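Local structure of cell wall surface anchor family protein (Streptococcus agalactiae serogroup V, 3PF2) at residues Asp51-Ala54 against Asp55-Tyr59; Glu105-Gly109 against Met110-Lys114; Leu270-Thr273 against Lys274-Gly278. The protein is the major pilin that builds the shaft of a pilus on the bacterial surface, represented here by a C-terminal fragment of two Ig-like domains. All blocks are in the same frame, centred on the assembly; numbering follows the deposited sequence.

How the interactions relate
The three contacts follow one another along the chain, and each is a local turn or strand end. Interactions 1 and 2 belong to the first Ig-like domain: Asp51-Tyr59 joins strand 46-52 to strand 57-67, and Glu105-Lys114 leads from helix 100-106 toward helix 116-121. Their centres lie about 32 Å apart. Interaction 3 is in the second, prealbumin-like domain, where strand 266-274 runs into a loop; its centre is about 39 Å from that of interaction 1 and about 63 Å from that of interaction 2, on the opposite side of the chain's centre. Interactions 1 and 3 each include an acidic residue beside a lysine-asparagine pair, consistent with isopeptide-stabilised pilin domains.

Interaction 1. Residues Asp51-Ala54 against Asp55-Tyr59; sequences DKFA and DGLTY
Ala54 to Leu57 form a type I beta turn, closed by Leu57 N donating to Ala54 O over 3.0 Å. The turn reverses the chain between strand 46-52 and strand 57-67, which belong to different sheets of the first Ig-like domain. At its inner side Leu57 CD1 meets the edge of the Phe53 ring, in its plane, 4.0 Å from CD1 of that ring, and the two side chains cross at about a right angle. Phe53 reaches this place because its CG lies beside the backbone N (chi1 -72°). Tyr59 comes obliquely, its CD1 4.3 Å from Phe53 CE2, and Ala54 CB adds a small apolar surface. One face of the phenyl ring carries Asp51, whose OD1 sits 3.5 Å above the ring plane, over its centre. Outside, the turn is polar: Asp55, whose side chain suits the exposed corner, accepts from a water at 2.6 Å through OD1, and that water also donates to Phe53 O at 2.8 Å. Asp51 OD2 is hydrogen-bonded to Lys11 NZ, and Asn152 lies nearby. A carboxylate beside a lysine and an asparagine, with an aromatic ring against it, is the arrangement expected for an intramolecular isopeptide bond in Gram-positive pilins, so Phe53 probably contributes the apolar wall of such a site.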
loop_
_atom_site.group_PDB
_atom_site.type_symbol
_atom_site.label_atom_id
_atom_site.label_comp_id
_atom_site.label_asym_id
_atom_site.label_seq_id
_atom_site.Cartn_x
_atom_site.Cartn_y
_atom_site.Cartn_z
ATOM N N ASP A 51 -14.384 1.778 -6.729
ATOM C CA ASP A 51 -13.436 1.570 -5.636
ATOM C C ASP A 51 -13.101 2.921 -5.022
ATOM O O ASP A 51 -12.428 3.754 -5.654
ATOM C CB ASP A 51 -12.183 0.882 -6.191
ATOM C CG ASP A 51 -11.213 0.433 -5.108
ATOM O OD1 ASP A 51 -11.120 1.100 -4.060
ATOM O OD2 ASP A 51 -10.530 -0.586 -5.351
ATOM N N LYS A 52 -13.595 3.152 -3.801
ATOM C CA LYS A 52 -13.292 4.367 -3.064
ATOM C C LYS A 52 -12.019 4.108 -2.256
ATOM O O LYS A 52 -12.036 3.353 -1.282
ATOM C CB LYS A 52 -14.460 4.780 -2.160
ATOM C CG LYS A 52 -14.207 6.093 -1.412
ATOM C CD LYS A 52 -15.442 6.586 -0.666
ATOM C CE LYS A 52 -15.067 7.537 0.471
ATOM N NZ LYS A 52 -14.123 8.620 0.080
ATOM N N PHE A 53 -10.905 4.684 -2.696
ATOM C CA PHE A 53 -9.636 4.446 -1.999
ATOM C C PHE A 53 -9.537 5.230 -0.696
ATOM O O PHE A 53 -9.912 6.402 -0.641
ATOM C CB PHE A 53 -8.443 4.716 -2.927
ATOM C CG PHE A 53 -8.271 3.674 -3.976
ATOM C CD1 PHE A 53 -7.642 2.459 -3.672
ATOM C CD2 PHE A 53 -8.777 3.871 -5.267
ATOM C CE1 PHE A 53 -7.495 1.464 -4.653
ATOM C CE2 PHE A 53 -8.627 2.889 -6.242
ATOM C CZ PHE A 53 -7.988 1.684 -5.940
ATOM N N ALA A 54 -9.063 4.563 0.360
ATOM C CA ALA A 54 -8.813 5.196 1.661
ATOM C C ALA A 54 -7.926 6.430 1.508
ATOM O O ALA A 54 -7.115 6.503 0.582
ATOM C CB ALA A 54 -8.153 4.200 2.616
ATOM N N ASP A 55 -8.097 7.396 2.415
ATOM C CA ASP A 55 -7.298 8.622 2.426
ATOM C C ASP A 55 -5.803 8.356 2.278
ATOM O O ASP A 55 -5.100 9.101 1.594
ATOM C CB ASP A 55 -7.527 9.384 3.740
ATOM C CG ASP A 55 -8.939 9.941 3.862
ATOM O OD1 ASP A 55 -9.708 9.846 2.886
ATOM O OD2 ASP A 55 -9.281 10.465 4.946
ATOM N N GLY A 56 -5.338 7.307 2.953
ATOM C CA GLY A 56 -3.915 6.978 3.036
ATOM C C GLY A 56 -3.373 6.245 1.823
ATOM O O GLY A 56 -2.217 5.813 1.823
ATOM N N LEU A 57 -4.201 6.091 0.793
ATOM C CA LEU A 57 -3.759 5.489 -0.467
ATOM C C LEU A 57 -3.800 6.507 -1.598
ATOM O O LEU A 57 -4.744 7.282 -1.694
ATOM C CB LEU A 57 -4.637 4.291 -0.820
ATOM C CG LEU A 57 -4.684 3.132 0.186
ATOM C CD1 LEU A 57 -5.690 2.101 -0.249
ATOM C CD2 LEU A 57 -3.311 2.471 0.354
ATOM N N THR A 58 -2.769 6.507 -2.441
ATOM C CA THR A 58 -2.769 7.303 -3.674
ATOM C C THR A 58 -2.828 6.368 -4.879
ATOM O O THR A 58 -1.947 5.532 -5.076
ATOM C CB THR A 58 -1.538 8.255 -3.757
ATOM O OG1 THR A 58 -1.605 9.211 -2.690
ATOM C CG2 THR A 58 -1.502 9.012 -5.115
ATOM N N TYR A 59 -3.889 6.511 -5.671
ATOM C CA TYR A 59 -4.049 5.834 -6.952
ATOM C C TYR A 59 -3.011 6.317 -7.973
ATOM O O TYR A 59 -2.733 7.527 -8.072
ATOM C CB TYR A 59 -5.467 6.094 -7.487
ATOM C CG TYR A 59 -5.674 5.777 -8.960
ATOM C CD1 TYR A 59 -6.120 4.521 -9.370
ATOM C CD2 TYR A 59 -5.446 6.750 -9.937
ATOM C CE1 TYR A 59 -6.319 4.232 -10.722
ATOM C CE2 TYR A 59 -5.628 6.476 -11.280
ATOM C CZ TYR A 59 -6.077 5.225 -11.663
ATOM O OH TYR A 59 -6.273 4.937 -12.994
HETATM O O HOH W 1 -10.086 9.041 0.401
#

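Interaction 2. Residues Glu105-Gly109 against Met110-Lys114; sequences ELLKG and MTLVK
Leu107 to Met110 make a type II beta turn just beyond helix 100-106, closed by Met110 N donating to Leu107 O over 2.8 Å. Gly109 takes the third position with a positive phi of 92°, where a side chain would be jammed against the carbonyl O of Lys108; the exposed Lys108 sets its CB away from the residues that follow. Met110, with CG beside its backbone N and the chain extended from there, runs back under the turn until CE is 3.4 Å from Leu106 O, an oxygen that also accepts a hydrogen bond from Lys70 NZ. The unbranched, flexible thioether suits this course along the backbone, its sulfur passing Leu107 CA at 4.1 Å. In the first Ig-like domain this turn lies over the edge of the sheet holding strands 57-67 and 70-72, so Leu107 and Met110 both reach Ile67, and Leu106 reaches Leu72. Farther along, Leu112 swings its CD2 to 4.1 Å from Leu107 CD2, the two branched chains crossing at about a right angle. On the outer side a water donates to Gly109 O at 2.7 Å and accepts from Thr111 OG1 at 2.8 Å, linking the turn to the next exposed residue.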
loop_
_atom_site.group_PDB
_atom_site.type_symbol
_atom_site.label_atom_id
_atom_site.label_comp_id
_atom_site.label_asym_id
_atom_site.label_seq_id
_atom_site.Cartn_x
_atom_site.Cartn_y
_atom_site.Cartn_z
ATOM N N GLU A 105 -17.622 -13.536 -26.145
ATOM C CA GLU A 105 -17.000 -14.389 -27.171
ATOM C C GLU A 105 -15.567 -14.782 -26.835
ATOM O O GLU A 105 -15.141 -15.895 -27.141
ATOM C CB GLU A 105 -17.048 -13.740 -28.559
ATOM C CG GLU A 105 -18.241 -14.165 -29.414
ATOM C CD GLU A 105 -18.398 -15.679 -29.528
ATOM O OE1 GLU A 105 -17.435 -16.373 -29.937
ATOM O OE2 GLU A 105 -19.499 -16.175 -29.208
ATOM N N LEU A 106 -14.838 -13.865 -26.204
ATOM C CA LEU A 106 -13.473 -14.129 -25.739
ATOM C C LEU A 106 -13.398 -15.298 -24.749
ATOM O O LEU A 106 -12.362 -15.966 -24.643
ATOM C CB LEU A 106 -12.865 -12.874 -25.113
ATOM C CG LEU A 106 -12.761 -11.618 -25.976
ATOM C CD1 LEU A 106 -12.215 -10.464 -25.158
ATOM C CD2 LEU A 106 -11.904 -11.851 -27.225
ATOM N N LEU A 107 -14.503 -15.549 -24.046
ATOM C CA LEU A 107 -14.569 -16.618 -23.047
ATOM C C LEU A 107 -14.620 -18.025 -23.643
ATOM O O LEU A 107 -14.434 -19.013 -22.929
ATOM C CB LEU A 107 -15.781 -16.418 -22.127
ATOM C CG LEU A 107 -16.051 -15.043 -21.510
ATOM C CD1 LEU A 107 -17.425 -15.032 -20.858
ATOM C CD2 LEU A 107 -14.970 -14.653 -20.506
ATOM N N LYS A 108 -14.879 -18.120 -24.944
ATOM C CA LYS A 108 -15.066 -19.417 -25.581
ATOM C C LYS A 108 -13.806 -20.276 -25.466
ATOM O O LYS A 108 -12.701 -19.838 -25.800
ATOM C CB LYS A 108 -15.500 -19.246 -27.042
ATOM C CG LYS A 108 -16.950 -18.763 -27.211
ATOM C CD LYS A 108 -17.946 -19.914 -27.339
ATOM C CE LYS A 108 -17.737 -20.708 -28.638
ATOM N NZ LYS A 108 -18.902 -21.581 -28.971
ATOM N N GLY A 109 -13.991 -21.488 -24.957
ATOM C CA GLY A 109 -12.884 -22.394 -24.710
ATOM C C GLY A 109 -12.310 -22.284 -23.303
ATOM O O GLY A 109 -11.561 -23.160 -22.874
ATOM N N MET A 110 -12.656 -21.212 -22.592
ATOM C CA MET A 110 -12.180 -21.012 -21.223
ATOM C C MET A 110 -13.020 -21.775 -20.212
ATOM O O MET A 110 -14.211 -22.015 -20.435
ATOM C CB MET A 110 -12.199 -19.532 -20.854
ATOM C CG MET A 110 -11.048 -18.727 -21.418
ATOM S SD MET A 110 -11.096 -17.013 -20.867
ATOM C CE MET A 110 -10.051 -16.295 -22.123
ATOM N N THR A 111 -12.395 -22.155 -19.096
ATOM C CA THR A 111 -13.111 -22.694 -17.952
ATOM C C THR A 111 -13.154 -21.585 -16.904
ATOM O O THR A 111 -12.118 -21.070 -16.491
ATOM C CB THR A 111 -12.461 -23.976 -17.419
ATOM O OG1 THR A 111 -12.511 -24.988 -18.439
ATOM C CG2 THR A 111 -13.190 -24.489 -16.170
ATOM N N LEU A 112 -14.359 -21.204 -16.508
ATOM C CA LEU A 112 -14.539 -20.003 -15.689
ATOM C C LEU A 112 -14.576 -20.354 -14.208
ATOM O O LEU A 112 -15.240 -21.317 -13.793
ATOM C CB LEU A 112 -15.805 -19.237 -16.113
ATOM C CG LEU A 112 -15.915 -18.944 -17.619
ATOM C CD1 LEU A 112 -17.333 -18.515 -18.029
ATOM C CD2 LEU A 112 -14.894 -17.912 -18.045
ATOM N N VAL A 113 -13.834 -19.585 -13.407
ATOM C CA VAL A 113 -13.926 -19.737 -11.965
ATOM C C VAL A 113 -15.343 -19.356 -11.555
ATOM O O VAL A 113 -15.910 -18.390 -12.072
ATOM C CB VAL A 113 -12.881 -18.877 -11.234
ATOM C CG1 VAL A 113 -13.070 -18.964 -9.738
ATOM C CG2 VAL A 113 -11.476 -19.352 -11.602
ATOM N N LYS A 114 -15.936 -20.115 -10.643
ATOM C CA LYS A 114 -17.308 -19.786 -10.271
ATOM C C LYS A 114 -17.579 -19.636 -8.783
ATOM O O LYS A 114 -18.549 -18.995 -8.408
ATOM C CB LYS A 114 -18.304 -20.740 -10.935
ATOM C CG LYS A 114 -18.159 -22.175 -10.529
ATOM C CD LYS A 114 -19.113 -23.045 -11.347
ATOM C CE LYS A 114 -19.151 -24.460 -10.819
ATOM N NZ LYS A 114 -20.127 -25.294 -11.583
HETATM O O HOH W 2 -10.877 -24.664 -20.720
#

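Interaction 3. Residues Leu270-Thr273 against Lys274-Gly278; sequences LKET and KAPEG
Glu272 holds CG opposite its backbone N (chi1 -170°) and continues extended through chi2 of 170°, which carries its carboxylate forward along the chain, beside the residues that follow it. There OE2 comes 3.4 Å from Ala275 CA, 3.5 Å from Lys274 O and 3.7 Å from Ala275 CB, and Pro276 CD lies 4.0 Å from OE2. On the way, Glu272 CG lies 3.5 Å from Lys274 O. No hydrogen bond joins the two segments, so the contact is one of close van der Waals approach, and the small Ala275 and the compact ring of Pro276 let the carboxylate lie close against the backbone. Thr273 and Lys274 both face Glu201 in a classic beta bulge, the extra residue being accommodated by the psi of -18° at Thr273. Both bond through their backbones to Glu201, and Thr273 OG1 adds a weak hydrogen bond to Glu201 O. Glu272, by contrast, is buried against Phe202 and Lys188, with Asn316 close by, a grouping consistent with the lysine-asparagine isopeptide sites of pilin domains. The bulge lies at the end of strand 266-274, paired with strand 201-206, while Glu272 and Pro276 reach across to strand 178-190 and Pro276 also touches Asn316 of strand 312-316.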
loop_
_atom_site.group_PDB
_atom_site.type_symbol
_atom_site.label_atom_id
_atom_site.label_comp_id
_atom_site.label_asym_id
_atom_site.label_seq_id
_atom_site.Cartn_x
_atom_site.Cartn_y
_atom_site.Cartn_z
ATOM N N LEU A 270 21.155 2.779 11.287
ATOM C CA LEU A 270 21.633 4.162 11.156
ATOM C C LEU A 270 23.155 4.134 11.220
ATOM O O LEU A 270 23.717 3.444 12.057
ATOM C CB LEU A 270 21.104 5.038 12.294
ATOM C CG LEU A 270 19.589 5.229 12.385
ATOM C CD1 LEU A 270 19.272 6.017 13.644
ATOM C CD2 LEU A 270 19.058 5.935 11.176
ATOM N N LYS A 271 23.804 4.834 10.299
ATOM C CA LYS A 271 25.251 5.034 10.390
ATOM C C LYS A 271 25.489 6.476 10.804
ATOM O O LYS A 271 25.168 7.404 10.062
ATOM C CB LYS A 271 25.901 4.754 9.044
ATOM C CG LYS A 271 27.415 4.960 9.039
ATOM C CD LYS A 271 27.942 4.953 7.617
ATOM C CE LYS A 271 29.433 5.284 7.598
ATOM N NZ LYS A 271 29.954 5.231 6.202
ATOM N N GLU A 272 26.059 6.665 11.990
ATOM C CA GLU A 272 26.331 8.001 12.480
ATOM C C GLU A 272 27.531 8.568 11.728
ATOM O O GLU A 272 28.618 7.977 11.747
ATOM C CB GLU A 272 26.575 7.996 13.984
ATOM C CG GLU A 272 26.635 9.407 14.585
ATOM C CD GLU A 272 26.625 9.407 16.097
ATOM O OE1 GLU A 272 26.302 8.357 16.689
ATOM O OE2 GLU A 272 26.933 10.464 16.705
ATOM N N THR A 273 27.302 9.693 11.056
ATOM C CA THR A 273 28.312 10.328 10.207
ATOM C C THR A 273 28.805 11.642 10.811
ATOM O O THR A 273 29.852 12.165 10.418
ATOM C CB THR A 273 27.766 10.600 8.796
ATOM O OG1 THR A 273 26.624 11.465 8.880
ATOM C CG2 THR A 273 27.356 9.287 8.100
ATOM N N LYS A 274 28.038 12.192 11.750
ATOM C CA LYS A 274 28.440 13.400 12.477
ATOM C C LYS A 274 27.962 13.257 13.905
ATOM O O LYS A 274 26.812 12.893 14.127
ATOM C CB LYS A 274 27.830 14.655 11.843
ATOM C CG LYS A 274 28.262 15.970 12.524
ATOM C CD LYS A 274 27.757 17.204 11.792
ATOM C CE LYS A 274 28.420 17.381 10.414
ATOM N NZ LYS A 274 28.239 18.775 9.887
ATOM N N ALA A 275 28.850 13.526 14.862
ATOM C CA ALA A 275 28.506 13.483 16.278
ATOM C C ALA A 275 28.154 14.889 16.764
ATOM O O ALA A 275 28.556 15.874 16.133
ATOM C CB ALA A 275 29.658 12.902 17.099
ATOM N N PRO A 276 27.399 14.994 17.875
ATOM C CA PRO A 276 27.157 16.312 18.465
ATOM C C PRO A 276 28.479 16.949 18.852
ATOM O O PRO A 276 29.446 16.245 19.138
ATOM C CB PRO A 276 26.363 15.982 19.730
ATOM C CG PRO A 276 25.677 14.684 19.396
ATOM C CD PRO A 276 26.717 13.927 18.635
ATOM N N GLU A 277 28.529 18.276 18.848
ATOM C CA GLU A 277 29.747 18.981 19.242
ATOM C C GLU A 277 30.341 18.412 20.526
ATOM O O GLU A 277 29.643 18.272 21.534
ATOM C CB GLU A 277 29.448 20.463 19.444
ATOM C CG GLU A 277 30.674 21.294 19.706
ATOM C CD GLU A 277 31.221 21.895 18.438
ATOM O OE1 GLU A 277 31.061 23.123 18.256
ATOM O OE2 GLU A 277 31.793 21.140 17.621
ATOM N N GLY A 278 31.626 18.084 20.476
ATOM C CA GLY A 278 32.348 17.583 21.640
ATOM C C GLY A 278 32.303 16.077 21.833
ATOM O O GLY A 278 32.831 15.571 22.822
#